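Local coordinates for protein ribonuclease J (Methanolobus psychrophilus R15, PDB 5HAB) that probably degrades RNA as an exoribonuclease, pairing a metallo-beta-lactamase domain with a beta-CASP domain, at residues B[167-172]-B[180-185]; B[190-195]-B[223-228]; B[249-254]-B[368-373]; B[257-262]-B[334-339]. The protein carries 1 engineered substitution. All coordinates share one frame; numbering follows the deposited sequence.

In the fold
Contacts 1 and 2 lie in one mixed sheet of the metallo-beta-lactamase part, their centres about 9 Å apart. Along the chain the hairpin of contact 1 comes first, then the parallel pair of contact 2; strands 179-186 and 189-194 are neighbours, so the two contacts are directly hydrogen-bonded. About 38 to 47 Å away (centres), contacts 3 and 4 sit together in the parallel sheet of the beta-CASP part, about 10 Å apart and joined by the Asp369-Lys335 salt bridge. Along the chain, contact 4 is nested inside the loop closed by contact 3. The four contacts therefore mark two alpha/beta units, between which RNase J family enzymes bind RNA.

Contact 1 of 4, residues B[167-172]-B[180-185]; sequences IEFINT and VFVAIH
Glu168 and His185 join side chains across an antiparallel hairpin whose strands, 167-172 and 180-185, run at 154° to each other. Starting at the root of Glu168, CB packs beside the CB of its cross-strand partner Ala183 and lies 3.6 Å from His185 NE2, at the edge of that ring. CG stands anti to the backbone N (chi1 175°) and the chain continues extended, which sets CD 3.7 Å from His185 NE2 and the carboxylate at the NE2 edge of the imidazole. At the tip, OE1 accepts the N-H of His185 NE2 over 2.5 Å, a length too short to be taken literally at this resolution, with carboxylate and ring nearly coplanar, while OE2 turns to a salt bridge with Arg213 of helix 211-220. The small methyl of Ala183 leaves room for this extended acid.

Glu168 and Ala183 form a hydrogen-bonded pair, Glu168 N lying 2.9 Å from Ala183 O with a return bond of equal length; Ile170 and Phe181 form the next. On the face that carries Ile167, Phe169 and Val182, Val180 CG2 reaches the Phe169 ring, 3.8 Å from its centroid and over its face, a CH-pi contact. Val182 CG2 meets the edge of that ring and also Ile167 CG2, at 3.8 Å.

The two faces thus differ in character. Ile167, Val182 and Ile184 supply branched apolar groups to strand 49-53, as in the core between the two sheets of the metallo-beta-lactamase fold. Glu168, Ile170 and Phe181 meet helix 211-220; the N-H of His185 and the charge of Arg213 would be expected to favour the ionised form of this buried acid.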
loop_
_atom_site.group_PDB
_atom_site.type_symbol
_atom_site.label_atom_id
_atom_site.label_comp_id
_atom_site.label_asym_id
_atom_site.label_seq_id
_atom_site.Cartn_x
_atom_site.Cartn_y
_atom_site.Cartn_z
ATOM N N ILE B 167 14.283 -38.421 -19.848
ATOM C CA ILE B 167 13.613 -37.565 -18.883
ATOM C C ILE B 167 13.721 -38.132 -17.472
ATOM O O ILE B 167 13.288 -39.251 -17.205
ATOM C CB ILE B 167 12.140 -37.372 -19.278
ATOM C CG1 ILE B 167 12.035 -36.515 -20.541
ATOM C CG2 ILE B 167 11.347 -36.762 -18.135
ATOM C CD1 ILE B 167 10.621 -36.384 -21.066
ATOM N N GLU B 168 14.276 -37.326 -16.570
ATOM C CA GLU B 168 14.434 -37.687 -15.164
ATOM C C GLU B 168 13.520 -36.840 -14.276
ATOM O O GLU B 168 13.447 -35.625 -14.438
ATOM C CB GLU B 168 15.896 -37.515 -14.738
ATOM C CG GLU B 168 16.171 -37.749 -13.259
ATOM C CD GLU B 168 17.631 -37.525 -12.902
ATOM O OE1 GLU B 168 18.420 -37.199 -13.814
ATOM O OE2 GLU B 168 17.996 -37.696 -11.719
ATOM N N PHE B 169 12.816 -37.484 -13.349
ATOM C CA PHE B 169 12.044 -36.764 -12.340
ATOM C C PHE B 169 12.839 -36.667 -11.037
ATOM O O PHE B 169 13.449 -37.647 -10.602
ATOM C CB PHE B 169 10.698 -37.448 -12.080
ATOM C CG PHE B 169 9.636 -37.134 -13.104
ATOM C CD1 PHE B 169 9.922 -36.361 -14.216
ATOM C CD2 PHE B 169 8.341 -37.601 -12.938
ATOM C CE1 PHE B 169 8.939 -36.071 -15.153
ATOM C CE2 PHE B 169 7.354 -37.314 -13.870
ATOM C CZ PHE B 169 7.654 -36.549 -14.977
ATOM N N ILE B 170 12.839 -35.487 -10.423
ATOM C CA ILE B 170 13.462 -35.298 -9.112
ATOM C C ILE B 170 12.399 -34.789 -8.155
ATOM O O ILE B 170 11.691 -33.849 -8.479
ATOM C CB ILE B 170 14.645 -34.324 -9.185
ATOM C CG1 ILE B 170 15.653 -34.793 -10.230
ATOM C CG2 ILE B 170 15.306 -34.171 -7.823
ATOM C CD1 ILE B 170 16.505 -33.688 -10.762
ATOM N N ASN B 171 12.271 -35.396 -6.982
ATOM C CA ASN B 171 11.194 -34.993 -6.078
ATOM C C ASN B 171 11.443 -33.588 -5.539
ATOM O O ASN B 171 12.586 -33.187 -5.306
ATOM C CB ASN B 171 11.037 -35.992 -4.922
ATOM C CG ASN B 171 11.391 -35.395 -3.577
ATOM O OD1 ASN B 171 12.536 -35.475 -3.133
ATOM N ND2 ASN B 171 10.406 -34.799 -2.914
ATOM N N THR B 172 10.369 -32.831 -5.375
ATOM C CA THR B 172 10.461 -31.543 -4.707
ATOM C C THR B 172 9.191 -31.338 -3.892
ATOM O O THR B 172 8.340 -32.230 -3.831
ATOM C CB THR B 172 10.660 -30.389 -5.711
ATOM O OG1 THR B 172 11.011 -29.193 -5.004
ATOM C CG2 THR B 172 9.384 -30.148 -6.523
ATOM N N VAL B 180 7.509 -32.590 -9.050
ATOM C CA VAL B 180 8.878 -32.896 -9.466
ATOM C C VAL B 180 9.558 -31.760 -10.246
ATOM O O VAL B 180 8.908 -31.005 -10.973
ATOM C CB VAL B 180 8.904 -34.195 -10.307
ATOM C CG1 VAL B 180 8.448 -35.383 -9.472
ATOM C CG2 VAL B 180 8.035 -34.054 -11.558
ATOM N N PHE B 181 10.872 -31.638 -10.070
ATOM C CA PHE B 181 11.729 -31.002 -11.060
ATOM C C PHE B 181 11.852 -31.983 -12.211
ATOM O O PHE B 181 11.881 -33.201 -11.986
ATOM C CB PHE B 181 13.135 -30.691 -10.522
ATOM C CG PHE B 181 13.185 -29.647 -9.433
ATOM C CD1 PHE B 181 12.057 -28.954 -9.043
ATOM C CD2 PHE B 181 14.393 -29.351 -8.816
ATOM C CE1 PHE B 181 12.127 -28.003 -8.046
ATOM C CE2 PHE B 181 14.469 -28.399 -7.824
ATOM C CZ PHE B 181 13.336 -27.724 -7.437
ATOM N N VAL B 182 11.971 -31.483 -13.434
ATOM C CA VAL B 182 12.241 -32.398 -14.539
ATOM C C VAL B 182 13.568 -32.045 -15.196
ATOM O O VAL B 182 13.828 -30.888 -15.519
ATOM C CB VAL B 182 11.074 -32.420 -15.566
ATOM C CG1 VAL B 182 10.648 -31.022 -15.943
ATOM C CG2 VAL B 182 11.470 -33.200 -16.811
ATOM N N ALA B 183 14.423 -33.055 -15.347
ATOM C CA ALA B 183 15.699 -32.908 -16.037
ATOM C C ALA B 183 15.661 -33.631 -17.381
ATOM O O ALA B 183 15.433 -34.838 -17.448
ATOM C CB ALA B 183 16.843 -33.437 -15.182
ATOM N N ILE B 184 15.868 -32.874 -18.449
ATOM C CA ILE B 184 15.949 -33.417 -19.792
ATOM C C ILE B 184 17.416 -33.625 -20.147
ATOM O O ILE B 184 18.152 -32.671 -20.386
ATOM C CB ILE B 184 15.238 -32.503 -20.800
ATOM C CG1 ILE B 184 13.759 -32.385 -20.437
ATOM C CG2 ILE B 184 15.409 -33.026 -22.218
ATOM C CD1 ILE B 184 12.999 -31.424 -21.293
ATOM N N HIS B 185 17.842 -34.881 -20.166
ATOM C CA HIS B 185 19.219 -35.211 -20.498
ATOM C C HIS B 185 19.392 -35.317 -22.008
ATOM O O HIS B 185 18.650 -36.044 -22.694
ATOM C CB HIS B 185 19.650 -36.509 -19.817
ATOM C CG HIS B 185 19.574 -36.460 -18.323
ATOM N ND1 HIS B 185 20.600 -35.973 -17.541
ATOM C CD2 HIS B 185 18.597 -36.840 -17.467
ATOM C CE1 HIS B 185 20.258 -36.056 -16.269
ATOM N NE2 HIS B 185 19.048 -36.579 -16.195
#

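Contact 2 of 4, residues B[190-195]-B[223-228]; sequences AVVYAC and IALITE
Val192 and Ile226 are at the middle of a parallel strand pair, the two ends of a beta-alpha-beta crossover in which strand 189-194 leads through helix 211-220 to strand 222-228. The inward-facing polar groups of the backbone are paired in the parallel pattern. Val192 N donates to Ala224 O at 2.9 Å, Val192 O receives Ile226 N at 2.8 Å, and Ala194 N donates to Ile226 O at the same length; each donor comes nearly end-on to its carbonyl. Ala190 O is served by Ile223 N, where the strand turns a corner. The outer edges are used as well: Val191 and Tyr193 bond to Ile184 and Val182 of the hairpin, and Leu225 to strand 427-431.

Side chains suit the two faces. Ile226 spreads over one, its CD1 3.7 Å from Val191 CG1 and its CG2 3.8 Å from Tyr193 CD2, and these branched and aromatic groups also meet Ile44 and Thr42 of strand 41-46. On the other face Leu225 CD1 approaches Val192 CG1 at 4.0 Å beside Leu423 of helix 413-423. The carboxylate of Glu228 finds its partners outside the pair, where OE1 bonds both His410 ND1 and Phe197 N.

Ala194 O ends the ladder with two donors. In Thr227 a chi1 of -170° turns the hydroxyl away from its own amide and puts OG1 2.9 Å from Ala194 O, in the carbonyl plane, while Glu228 N lies 3.4 Å from the same Ala194 O, a weak bond.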
loop_
_atom_site.group_PDB
_atom_site.type_symbol
_atom_site.label_atom_id
_atom_site.label_comp_id
_atom_site.label_asym_id
_atom_site.label_seq_id
_atom_site.Cartn_x
_atom_site.Cartn_y
_atom_site.Cartn_z
ATOM N N ALA B 190 22.234 -31.405 -19.438
ATOM C CA ALA B 190 20.852 -31.452 -18.954
ATOM C C ALA B 190 20.141 -30.098 -18.968
ATOM O O ALA B 190 20.735 -29.072 -18.676
ATOM C CB ALA B 190 20.820 -32.034 -17.543
ATOM N N VAL B 191 18.850 -30.115 -19.285
ATOM C CA VAL B 191 18.011 -28.937 -19.139
ATOM C C VAL B 191 17.068 -29.160 -17.968
ATOM O O VAL B 191 16.278 -30.091 -17.974
ATOM C CB VAL B 191 17.230 -28.634 -20.421
ATOM C CG1 VAL B 191 16.272 -27.476 -20.190
ATOM C CG2 VAL B 191 18.185 -28.317 -21.567
ATOM N N VAL B 192 17.152 -28.305 -16.956
ATOM C CA VAL B 192 16.365 -28.505 -15.748
ATOM C C VAL B 192 15.224 -27.501 -15.683
ATOM O O VAL B 192 15.391 -26.319 -15.976
ATOM C CB VAL B 192 17.243 -28.423 -14.487
ATOM C CG1 VAL B 192 16.405 -28.608 -13.238
ATOM C CG2 VAL B 192 18.331 -29.481 -14.544
ATOM N N TYR B 193 14.055 -28.014 -15.324
ATOM C CA TYR B 193 12.841 -27.242 -15.179
ATOM C C TYR B 193 12.371 -27.393 -13.737
ATOM O O TYR B 193 12.081 -28.508 -13.273
ATOM C CB TYR B 193 11.797 -27.732 -16.187
ATOM C CG TYR B 193 10.420 -27.098 -16.141
ATOM C CD1 TYR B 193 9.480 -27.499 -15.201
ATOM C CD2 TYR B 193 10.044 -26.141 -17.075
ATOM C CE1 TYR B 193 8.208 -26.945 -15.173
ATOM C CE2 TYR B 193 8.776 -25.582 -17.058
ATOM C CZ TYR B 193 7.863 -25.991 -16.104
ATOM O OH TYR B 193 6.599 -25.448 -16.078
ATOM N N ALA B 194 12.314 -26.263 -13.037
ATOM C CA ALA B 194 11.983 -26.234 -11.619
ATOM C C ALA B 194 10.981 -25.120 -11.346
ATOM O O ALA B 194 11.343 -24.034 -10.895
ATOM C CB ALA B 194 13.233 -26.037 -10.786
ATOM N N CYS B 195 9.713 -25.411 -11.610
ATOM C CA CYS B 195 8.655 -24.419 -11.489
ATOM C C CYS B 195 7.540 -24.942 -10.584
ATOM O O CYS B 195 7.268 -26.142 -10.556
ATOM C CB CYS B 195 8.111 -24.066 -12.871
ATOM S SG CYS B 195 9.354 -23.408 -14.014
ATOM N N ILE B 223 22.900 -27.252 -18.775
ATOM C CA ILE B 223 22.913 -26.270 -19.853
ATOM C C ILE B 223 22.047 -25.063 -19.510
ATOM O O ILE B 223 22.448 -23.913 -19.705
ATOM C CB ILE B 223 22.431 -26.905 -21.176
ATOM C CG1 ILE B 223 23.310 -28.096 -21.559
ATOM C CG2 ILE B 223 22.399 -25.867 -22.287
ATOM C CD1 ILE B 223 22.795 -28.877 -22.750
ATOM N N ALA B 224 20.852 -25.334 -19.001
ATOM C CA ALA B 224 19.876 -24.282 -18.764
ATOM C C ALA B 224 18.942 -24.656 -17.624
ATOM O O ALA B 224 18.561 -25.816 -17.462
ATOM C CB ALA B 224 19.076 -23.997 -20.033
ATOM N N LEU B 225 18.607 -23.658 -16.819
ATOM C CA LEU B 225 17.615 -23.810 -15.771
ATOM C C LEU B 225 16.426 -22.920 -16.091
ATOM O O LEU B 225 16.583 -21.716 -16.316
ATOM C CB LEU B 225 18.206 -23.456 -14.400
ATOM C CG LEU B 225 17.218 -23.300 -13.240
ATOM C CD1 LEU B 225 16.480 -24.601 -12.973
ATOM C CD2 LEU B 225 17.922 -22.821 -11.976
ATOM N N ILE B 226 15.248 -23.528 -16.163
ATOM C CA ILE B 226 14.003 -22.785 -16.230
ATOM C C ILE B 226 13.405 -22.880 -14.845
ATOM O O ILE B 226 13.124 -23.977 -14.365
ATOM C CB ILE B 226 13.039 -23.334 -17.295
ATOM C CG1 ILE B 226 13.639 -23.193 -18.698
ATOM C CG2 ILE B 226 11.668 -22.660 -17.190
ATOM C CD1 ILE B 226 14.354 -24.436 -19.189
ATOM N N THR B 227 13.231 -21.744 -14.184
ATOM C CA THR B 227 12.744 -21.768 -12.812
ATOM C C THR B 227 11.780 -20.608 -12.595
ATOM O O THR B 227 11.844 -19.592 -13.285
ATOM C CB THR B 227 13.912 -21.732 -11.794
ATOM O OG1 THR B 227 13.416 -21.986 -10.476
ATOM C CG2 THR B 227 14.635 -20.394 -11.815
ATOM N N GLU B 228 10.858 -20.789 -11.657
ATOM C CA GLU B 228 9.836 -19.789 -11.369
ATOM C C GLU B 228 10.443 -18.524 -10.765
ATOM O O GLU B 228 11.465 -18.579 -10.090
ATOM C CB GLU B 228 8.785 -20.372 -10.420
ATOM C CG GLU B 228 9.337 -20.702 -9.037
ATOM C CD GLU B 228 8.250 -20.833 -7.987
ATOM O OE1 GLU B 228 7.423 -21.753 -8.105
ATOM O OE2 GLU B 228 8.222 -20.014 -7.044
#

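Contact 3 of 4, residues B[249-254]-B[368-373]; sequences KDVLLG and GDRIIF
Arg370 reaches from its strand to the last turn of helix 241-253 and donates NH2 to Val251 O at 2.7 Å. The oxygen lies at the edge of the guanidinium, in its plane, though the hydrogen bond is bent, 145° at the hydrogen. Arginine suits the place because helix ends leave carbonyls without their usual amide partners, and the negative pole of a helix would be expected to favour a positive group. Beside this bond, Ile372 supplies the apolar share: its CG1 passes Val251 CG1 at 3.7 Å, the two side chains sliding past each other in opposite directions, and its CD1 touches Leu252 CD2 at 4.1 Å. Beta-branched Val251 and Ile372 offer short, stiff side chains between helix and sheet, whereas Leu252, whose CB points away, needs its longer chain to come back toward the strand.

A second shell holds these groups. The chain of Arg370 bends at chi2 and chi3, lies against Val260 and Met262, and its backbone is bonded to Gly261 and Ile263, at the start of the adjoining strand 262-266. Leu252 is backed by Phe280 of helix 271-283 and by Val264 of strand 262-266. Farther out, Asp250 forms a salt bridge with Lys237 of the second subunit, which also packs on Val251.

Helix and strand run nearly antiparallel, at 169°, with short-segment axes 10.5 Å apart. That is the layered packing of a helix on a parallel sheet, here the alpha/beta core of the beta-CASP domain.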
loop_
_atom_site.group_PDB
_atom_site.type_symbol
_atom_site.label_atom_id
_atom_site.label_comp_id
_atom_site.label_asym_id
_atom_site.label_seq_id
_atom_site.Cartn_x
_atom_site.Cartn_y
_atom_site.Cartn_z
ATOM N N LYS B 249 -2.978 -26.062 13.867
ATOM C CA LYS B 249 -3.177 -26.769 15.125
ATOM C C LYS B 249 -3.588 -25.800 16.229
ATOM O O LYS B 249 -4.588 -26.014 16.917
ATOM C CB LYS B 249 -1.902 -27.506 15.533
ATOM C CG LYS B 249 -2.035 -28.317 16.811
ATOM C CD LYS B 249 -0.771 -29.119 17.084
ATOM C CE LYS B 249 -0.989 -30.148 18.187
ATOM N NZ LYS B 249 0.129 -31.137 18.250
ATOM N N ASP B 250 -2.824 -24.720 16.366
ATOM C CA ASP B 250 -3.069 -23.723 17.405
ATOM C C ASP B 250 -4.442 -23.073 17.240
ATOM O O ASP B 250 -5.149 -22.848 18.220
ATOM C CB ASP B 250 -1.961 -22.663 17.392
ATOM C CG ASP B 250 -1.856 -21.900 18.707
ATOM O OD1 ASP B 250 -2.818 -21.932 19.507
ATOM O OD2 ASP B 250 -0.798 -21.277 18.945
ATOM N N VAL B 251 -4.818 -22.771 16.002
ATOM C CA VAL B 251 -6.107 -22.134 15.749
ATOM C C VAL B 251 -7.256 -23.088 16.083
ATOM O O VAL B 251 -8.309 -22.662 16.567
ATOM C CB VAL B 251 -6.208 -21.640 14.290
ATOM C CG1 VAL B 251 -7.631 -21.208 13.959
ATOM C CG2 VAL B 251 -5.233 -20.496 14.052
ATOM N N LEU B 252 -7.056 -24.379 15.836
ATOM C CA LEU B 252 -8.151 -25.336 15.983
ATOM C C LEU B 252 -8.314 -25.829 17.421
ATOM O O LEU B 252 -9.435 -26.041 17.886
ATOM C CB LEU B 252 -7.954 -26.523 15.035
ATOM C CG LEU B 252 -8.340 -26.234 13.581
ATOM C CD1 LEU B 252 -7.849 -27.332 12.651
ATOM C CD2 LEU B 252 -9.844 -26.068 13.465
ATOM N N LEU B 253 -7.201 -25.997 18.128
ATOM C CA LEU B 253 -7.238 -26.520 19.490
ATOM C C LEU B 253 -7.154 -25.416 20.549
ATOM O O LEU B 253 -7.787 -25.510 21.601
ATOM C CB LEU B 253 -6.098 -27.519 19.701
ATOM C CG LEU B 253 -6.097 -28.761 18.808
ATOM C CD1 LEU B 253 -4.789 -29.522 18.944
ATOM C CD2 LEU B 253 -7.273 -29.656 19.138
ATOM N N GLY B 254 -6.384 -24.371 20.263
ATOM C CA GLY B 254 -6.173 -23.291 21.212
ATOM C C GLY B 254 -7.329 -22.315 21.331
ATOM O O GLY B 254 -7.283 -21.211 20.784
ATOM N N GLY B 368 -20.445 -16.093 16.944
ATOM C CA GLY B 368 -19.420 -16.854 17.631
ATOM C C GLY B 368 -18.771 -17.915 16.765
ATOM O O GLY B 368 -17.611 -18.260 16.982
ATOM N N ASP B 369 -19.524 -18.439 15.797
ATOM C CA ASP B 369 -19.034 -19.480 14.886
ATOM C C ASP B 369 -17.711 -19.092 14.228
ATOM O O ASP B 369 -17.515 -17.946 13.820
ATOM C CB ASP B 369 -20.081 -19.797 13.814
ATOM C CG ASP B 369 -21.214 -20.659 14.344
ATOM O OD1 ASP B 369 -20.973 -21.433 15.294
ATOM O OD2 ASP B 369 -22.336 -20.577 13.798
ATOM N N ARG B 370 -16.799 -20.052 14.145
ATOM C CA ARG B 370 -15.454 -19.778 13.664
ATOM C C ARG B 370 -15.178 -20.385 12.269
ATOM O O ARG B 370 -15.305 -21.593 12.050
ATOM C CB ARG B 370 -14.447 -20.266 14.716
ATOM C CG ARG B 370 -14.381 -19.371 15.972
ATOM C CD ARG B 370 -14.037 -20.186 17.218
ATOM N NE ARG B 370 -13.067 -21.215 16.885
ATOM C CZ ARG B 370 -11.769 -21.134 17.163
ATOM N NH1 ARG B 370 -11.284 -20.068 17.799
ATOM N NH2 ARG B 370 -10.951 -22.124 16.810
ATOM N N ILE B 371 -14.828 -19.518 11.322
ATOM C CA ILE B 371 -14.509 -19.947 9.964
ATOM C C ILE B 371 -13.029 -19.737 9.674
ATOM O O ILE B 371 -12.534 -18.609 9.676
ATOM C CB ILE B 371 -15.401 -19.234 8.944
ATOM C CG1 ILE B 371 -16.864 -19.472 9.325
ATOM C CG2 ILE B 371 -15.107 -19.732 7.536
ATOM C CD1 ILE B 371 -17.857 -18.846 8.407
ATOM N N ILE B 372 -12.331 -20.841 9.432
ATOM C CA ILE B 372 -10.891 -20.824 9.247
ATOM C C ILE B 372 -10.521 -20.998 7.778
ATOM O O ILE B 372 -10.686 -22.076 7.202
ATOM C CB ILE B 372 -10.217 -21.916 10.097
ATOM C CG1 ILE B 372 -10.476 -21.678 11.585
ATOM C CG2 ILE B 372 -8.726 -21.970 9.810
ATOM C CD1 ILE B 372 -11.550 -22.566 12.162
ATOM N N PHE B 373 -10.019 -19.921 7.184
ATOM C CA PHE B 373 -9.475 -19.947 5.837
ATOM C C PHE B 373 -8.007 -20.353 5.887
ATOM O O PHE B 373 -7.138 -19.533 6.164
ATOM C CB PHE B 373 -9.616 -18.581 5.166
ATOM C CG PHE B 373 -11.034 -18.175 4.900
ATOM C CD1 PHE B 373 -11.850 -17.738 5.931
ATOM C CD2 PHE B 373 -11.546 -18.205 3.614
ATOM C CE1 PHE B 373 -13.155 -17.357 5.688
ATOM C CE2 PHE B 373 -12.850 -17.821 3.362
ATOM C CZ PHE B 373 -13.656 -17.397 4.400
#

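Contact 4 of 4, residues B[257-262]-B[334-339]; sequences ESAVGM and GKDKYL
Ala259 and Asp336 begin the apolar contacts: Asp336 CB rests 3.7 Å from Ala259 CA and 3.8 Å from Ala259 CB, so the acid uses its methylene here. At the other end Leu339, whose chi1 of -172° swings CG to the far side from its amide nitrogen, brings CD1 to 4.1 Å from Met262 CB. The same methyl, Leu339 CD1, lies 3.4 Å from Met262 O, a close van der Waals approach. Flexible Met262 and branched Leu339 both continue onto Met284, and Leu339 also onto helix 271-283.

Backbone packing fills the middle. Gly261, at phi 99° and psi 113°, a conformation that suits glycine, sets its bare CA 3.8 Å from Lys335 CB and as far from Lys335 O. The lack of a side chain lets the chain at Gly261 come close to the 3-10 turn 335-337, which is closed by Lys337 N donating to Gly334 O at 2.9 Å.

The two segments share not a single hydrogen bond; their polar groups pair with residues around them. Lys335 turns its end away, bending at chi3, and NZ forms a salt bridge with Asp369 OD2 while donating to Lys364 O. Arg286 works as a clamp, NH2 bonding Ser258 O and NH1 bonding Tyr338 O.

Here, then, the starts of two adjacent strands of the beta-CASP parallel sheet, 262-266 and 338-342, fit by shape, and shared polar neighbours probably add to the hold: one arginine reaching both segments, and a lysine tying the turn to Asp369, just before strand 370-374.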
loop_
_atom_site.group_PDB
_atom_site.type_symbol
_atom_site.label_atom_id
_atom_site.label_comp_id
_atom_site.label_asym_id
_atom_site.label_seq_id
_atom_site.Cartn_x
_atom_site.Cartn_y
_atom_site.Cartn_z
ATOM N N GLU B 257 -13.337 -21.261 23.779
ATOM C CA GLU B 257 -14.707 -21.246 23.286
ATOM C C GLU B 257 -14.869 -22.488 22.413
ATOM O O GLU B 257 -15.179 -22.408 21.225
ATOM C CB GLU B 257 -14.994 -19.956 22.513
ATOM C CG GLU B 257 -16.467 -19.636 22.322
ATOM C CD GLU B 257 -16.685 -18.271 21.682
ATOM O OE1 GLU B 257 -17.829 -17.981 21.270
ATOM O OE2 GLU B 257 -15.707 -17.498 21.568
ATOM N N SER B 258 -14.650 -23.642 23.033
ATOM C CA SER B 258 -14.389 -24.891 22.328
ATOM C C SER B 258 -15.600 -25.486 21.615
ATOM O O SER B 258 -15.465 -26.047 20.531
ATOM C CB SER B 258 -13.821 -25.919 23.305
ATOM O OG SER B 258 -13.775 -27.201 22.710
ATOM N N ALA B 259 -16.775 -25.385 22.224
ATOM C CA ALA B 259 -17.971 -26.001 21.653
ATOM C C ALA B 259 -18.774 -25.009 20.820
ATOM O O ALA B 259 -19.982 -24.865 21.007
ATOM C CB ALA B 259 -18.841 -26.585 22.754
ATOM N N VAL B 260 -18.102 -24.333 19.896
ATOM C CA VAL B 260 -18.717 -23.220 19.185
ATOM C C VAL B 260 -19.232 -23.636 17.809
ATOM O O VAL B 260 -20.243 -23.117 17.336
ATOM C CB VAL B 260 -17.736 -22.040 19.063
ATOM C CG1 VAL B 260 -16.509 -22.433 18.254
ATOM C CG2 VAL B 260 -18.430 -20.842 18.452
ATOM N N GLY B 261 -18.546 -24.573 17.164
ATOM C CA GLY B 261 -18.851 -24.897 15.784
ATOM C C GLY B 261 -17.881 -24.215 14.837
ATOM O O GLY B 261 -17.872 -22.987 14.707
ATOM N N MET B 262 -17.060 -25.021 14.175
ATOM C CA MET B 262 -15.993 -24.502 13.337
ATOM C C MET B 262 -16.029 -25.093 11.929
ATOM O O MET B 262 -16.200 -26.299 11.752
ATOM C CB MET B 262 -14.638 -24.782 13.991
ATOM C CG MET B 262 -14.505 -24.217 15.401
ATOM S SD MET B 262 -12.969 -24.692 16.215
ATOM C CE MET B 262 -13.140 -26.469 16.238
ATOM N N GLY B 334 -25.518 -30.887 16.601
ATOM C CA GLY B 334 -24.561 -30.062 17.309
ATOM C C GLY B 334 -23.331 -29.782 16.469
ATOM O O GLY B 334 -22.526 -30.679 16.211
ATOM N N LYS B 335 -23.187 -28.529 16.047
ATOM C CA LYS B 335 -22.040 -28.100 15.257
ATOM C C LYS B 335 -20.728 -28.377 15.978
ATOM O O LYS B 335 -19.687 -28.560 15.346
ATOM C CB LYS B 335 -22.150 -26.610 14.938
ATOM C CG LYS B 335 -23.388 -26.246 14.155
ATOM C CD LYS B 335 -23.327 -24.814 13.668
ATOM C CE LYS B 335 -23.839 -23.839 14.704
ATOM N NZ LYS B 335 -24.242 -22.562 14.055
ATOM N N ASP B 336 -20.794 -28.421 17.308
ATOM C CA ASP B 336 -19.627 -28.677 18.144
ATOM C C ASP B 336 -19.099 -30.105 18.010
ATOM O O ASP B 336 -18.048 -30.436 18.558
ATOM C CB ASP B 336 -19.961 -28.393 19.609
ATOM C CG ASP B 336 -21.057 -29.298 20.141
ATOM O OD1 ASP B 336 -20.742 -30.207 20.938
ATOM O OD2 ASP B 336 -22.229 -29.115 19.745
ATOM N N LYS B 337 -19.830 -30.948 17.287
ATOM C CA LYS B 337 -19.464 -32.354 17.171
ATOM C C LYS B 337 -18.837 -32.657 15.812
ATOM O O LYS B 337 -18.437 -33.790 15.544
ATOM C CB LYS B 337 -20.693 -33.244 17.387
ATOM C CG LYS B 337 -21.185 -33.306 18.827
ATOM C CD LYS B 337 -22.409 -34.209 18.951
ATOM C CE LYS B 337 -23.059 -34.097 20.324
ATOM N NZ LYS B 337 -23.777 -32.800 20.503
ATOM N N TYR B 338 -18.735 -31.638 14.965
ATOM C CA TYR B 338 -18.233 -31.834 13.610
ATOM C C TYR B 338 -17.182 -30.810 13.197
ATOM O O TYR B 338 -17.158 -29.681 13.691
ATOM C CB TYR B 338 -19.393 -31.803 12.613
ATOM C CG TYR B 338 -20.349 -32.953 12.788
ATOM C CD1 TYR B 338 -20.070 -34.199 12.246
ATOM C CD2 TYR B 338 -21.523 -32.798 13.512
ATOM C CE1 TYR B 338 -20.938 -35.259 12.412
ATOM C CE2 TYR B 338 -22.400 -33.850 13.680
ATOM C CZ TYR B 338 -22.103 -35.078 13.129
ATOM O OH TYR B 338 -22.973 -36.126 13.300
ATOM N N LEU B 339 -16.302 -31.229 12.294
ATOM C CA LEU B 339 -15.400 -30.305 11.628
ATOM C C LEU B 339 -15.580 -30.396 10.120
ATOM O O LEU B 339 -14.876 -31.159 9.456
ATOM C CB LEU B 339 -13.945 -30.588 11.985
ATOM C CG LEU B 339 -13.042 -29.482 11.430
ATOM C CD1 LEU B 339 -13.388 -28.151 12.090
ATOM C CD2 LEU B 339 -11.563 -29.818 11.559
#